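Local coordinates for histone acetyltransferase (Trypanosoma brucei brucei, PDB 6IF4), which probably acetylates protein lysines using acetyl-CoA as a MYST-family histone acetyltransferase, this piece being its presumed Tudor (Tudor-knot) domain, at residues Val2-Glu5 with Val6-Val10. Numbering follows the deposited sequence.
Sequences VMFE and VRQKV
Gln8 lays its side chain back along the backbone of Phe4 and Glu5, across a type II beta turn from Glu5 to Gln8 that leads into strand 9-13, the first strand of the presumed Tudor domain, of the SH3-like barrel class. The turn's own bond runs from Gln8 N to Glu5 O at 3.1 Å, with Arg7 in the left-handed conformation, a positive phi, that the third position of such a turn adopts. The side-chain amide adds a second link between the same two residues: OE1 of Gln8 accepts from Glu5 N at 2.9 Å, the donor only slightly off the carbonyl plane. The N-H...O angle of this bond is 148°. What carries the amide there is a chain with CG anti to the backbone N (chi1 180°) and extended beyond CG. The backbone N-H of Glu5 requires an acceptor, which places OE1 there and NE2 on the water side. Gln8 NE2 donates to a water 3.1 Å away, and that water also reaches Met3 O, over an unusually short distance.

The Phe4 ring is buried against Ile23 and Leu57 and meets Tyr37 edge-to-face. The Gln8 amide passes the ring's edge, NE2 lying 3.8 Å from Phe4 CD1 with the two planes 49° apart. Backbone hydrogen bonds between Arg7 and Gln8 and Ile23 tie the turn to strand 18-28. On the buried side Val10 follows, its CG1 approaching the same ring atom obliquely, 3.7 Å from Phe4 CD1.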
ATOM      1  N   VAL B   2       2.567   4.689 -12.390  1.00 53.83           N
ATOM      2  CA  VAL B   2       1.264   4.233 -11.905  1.00 54.12           C
ATOM      3  C   VAL B   2       0.947   4.846 -10.543  1.00 50.61           C
ATOM      4  O   VAL B   2       1.780   4.847  -9.637  1.00 40.77           O
ATOM      5  CB  VAL B   2       1.212   2.695 -11.837  1.00 53.54           C
ATOM      6  CG1 VAL B   2       2.365   2.152 -10.998  1.00 52.31           C
ATOM      7  CG2 VAL B   2      -0.126   2.232 -11.277  1.00 50.55           C
ATOM      8  N   MET B   3      -0.266   5.373 -10.407  1.00 48.72           N
ATOM      9  CA  MET B   3      -0.754   5.903  -9.145  1.00 46.24           C
ATOM     10  C   MET B   3      -1.849   5.016  -8.573  1.00 41.77           C
ATOM     11  O   MET B   3      -2.554   4.313  -9.303  1.00 46.47           O
ATOM     12  CB  MET B   3      -1.292   7.324  -9.310  1.00 51.34           C
ATOM     13  CG  MET B   3      -0.220   8.393  -9.316  1.00 59.83           C
ATOM     14  SD  MET B   3      -0.919  10.051  -9.264  1.00 72.56           S
ATOM     15  CE  MET B   3      -1.805   9.987  -7.709  1.00 64.55           C
ATOM     16  N   PHE B   4      -1.979   5.057  -7.253  1.00 34.61           N
ATOM     17  CA  PHE B   4      -2.990   4.300  -6.540  1.00 25.90           C
ATOM     18  C   PHE B   4      -3.847   5.251  -5.712  1.00 26.62           C
ATOM     19  O   PHE B   4      -3.404   6.335  -5.317  1.00 26.64           O
ATOM     20  CB  PHE B   4      -2.346   3.236  -5.648  1.00 23.32           C
ATOM     21  CG  PHE B   4      -1.373   2.336  -6.362  1.00 22.98           C
ATOM     22  CD1 PHE B   4      -1.811   1.200  -7.026  1.00 24.49           C
ATOM     23  CD2 PHE B   4      -0.016   2.613  -6.349  1.00 21.49           C
ATOM     24  CE1 PHE B   4      -0.912   0.365  -7.674  1.00 23.11           C
ATOM     25  CE2 PHE B   4       0.885   1.783  -6.992  1.00 24.08           C
ATOM     26  CZ  PHE B   4       0.436   0.658  -7.656  1.00 20.55           C
ATOM     27  N   GLU B   5      -5.078   4.825  -5.428  1.00 24.44           N
ATOM     28  CA  GLU B   5      -6.058   5.662  -4.751  1.00 24.46           C
ATOM     29  C   GLU B   5      -6.555   4.985  -3.478  1.00 26.20           C
ATOM     30  O   GLU B   5      -6.452   3.767  -3.312  1.00 23.25           O
ATOM     31  CB  GLU B   5      -7.247   5.982  -5.670  1.00 25.66           C
ATOM     32  CG  GLU B   5      -6.857   6.199  -7.119  1.00 34.22           C
ATOM     33  CD  GLU B   5      -7.717   7.239  -7.809  1.00 50.97           C
ATOM     34  OE1 GLU B   5      -7.607   8.432  -7.462  1.00 60.60           O
ATOM     35  OE2 GLU B   5      -8.501   6.862  -8.707  1.00 59.65           O
ATOM     36  N   VAL B   6      -7.088   5.805  -2.568  1.00 19.07           N
ATOM     37  CA  VAL B   6      -7.682   5.278  -1.346  1.00 21.23           C
ATOM     38  C   VAL B   6      -8.844   4.364  -1.709  1.00 19.59           C
ATOM     39  O   VAL B   6      -9.674   4.701  -2.564  1.00 24.16           O
ATOM     40  CB  VAL B   6      -8.130   6.433  -0.436  1.00 28.03           C
ATOM     41  CG1 VAL B   6      -8.945   5.911   0.739  1.00 26.11           C
ATOM     42  CG2 VAL B   6      -6.923   7.222   0.054  1.00 22.77           C
ATOM     43  N   ARG B   7      -8.892   3.194  -1.066  1.00 25.18           N
ATOM     44  CA  ARG B   7      -9.870   2.109  -1.215  1.00 22.87           C
ATOM     45  C   ARG B   7      -9.546   1.216  -2.412  1.00 16.36           C
ATOM     46  O   ARG B   7     -10.263   0.237  -2.642  1.00 19.43           O
ATOM     47  CB  ARG B   7     -11.326   2.590  -1.334  1.00 17.28           C
ATOM     48  CG  ARG B   7     -11.846   3.417  -0.157  1.00 25.32           C
ATOM     49  CD  ARG B   7     -11.289   2.956   1.188  1.00 29.06           C
ATOM     50  NE  ARG B   7     -11.598   1.557   1.477  1.00 27.33           N
ATOM     51  CZ  ARG B   7     -11.220   0.922   2.582  1.00 32.09           C
ATOM     52  NH1 ARG B   7     -10.519   1.559   3.510  1.00 30.19           N
ATOM     53  NH2 ARG B   7     -11.542  -0.352   2.759  1.00 35.09           N
ATOM     54  N   GLN B   8      -8.505   1.514  -3.186  1.00 18.28           N
ATOM     55  CA  GLN B   8      -8.147   0.659  -4.310  1.00 15.84           C
ATOM     56  C   GLN B   8      -7.610  -0.681  -3.823  1.00 29.50           C
ATOM     57  O   GLN B   8      -6.793  -0.747  -2.901  1.00 14.40           O
ATOM     58  CB  GLN B   8      -7.104   1.347  -5.187  1.00 16.35           C
ATOM     59  CG  GLN B   8      -6.658   0.530  -6.388  1.00 16.07           C
ATOM     60  CD  GLN B   8      -5.808   1.331  -7.345  1.00 24.98           C
ATOM     61  OE1 GLN B   8      -5.623   2.534  -7.170  1.00 26.20           O
ATOM     62  NE2 GLN B   8      -5.280   0.667  -8.367  1.00 24.36           N
ATOM     63  N   LYS B   9      -8.066  -1.757  -4.457  1.00 15.36           N
ATOM     64  CA  LYS B   9      -7.521  -3.081  -4.196  1.00 14.86           C
ATOM     65  C   LYS B   9      -6.174  -3.225  -4.892  1.00 19.86           C
ATOM     66  O   LYS B   9      -6.041  -2.917  -6.082  1.00 20.46           O
ATOM     67  CB  LYS B   9      -8.484  -4.162  -4.679  1.00 21.77           C
ATOM     68  CG  LYS B   9      -9.939  -3.876  -4.354  1.00 28.70           C
ATOM     69  CD  LYS B   9     -10.741  -5.155  -4.275  1.00 28.31           C
ATOM     70  CE  LYS B   9     -12.068  -4.919  -3.570  1.00 36.91           C
ATOM     71  NZ  LYS B   9     -11.866  -4.347  -2.213  1.00 37.44           N
ATOM     72  N   VAL B  10      -5.174  -3.696  -4.149  1.00 17.22           N
ATOM     73  CA  VAL B  10      -3.812  -3.833  -4.647  1.00 13.71           C
ATOM     74  C   VAL B  10      -3.224  -5.134  -4.119  1.00 18.15           C
ATOM     75  O   VAL B  10      -3.807  -5.814  -3.272  1.00 19.63           O
ATOM     76  CB  VAL B  10      -2.915  -2.649  -4.224  1.00 16.00           C
ATOM     77  CG1 VAL B  10      -3.438  -1.327  -4.787  1.00 13.91           C
ATOM     78  CG2 VAL B  10      -2.804  -2.596  -2.708  1.00 17.00           C
TER
HETATM   79  O   HOH W   1      -3.189   2.051 -10.190  1.00 39.62           O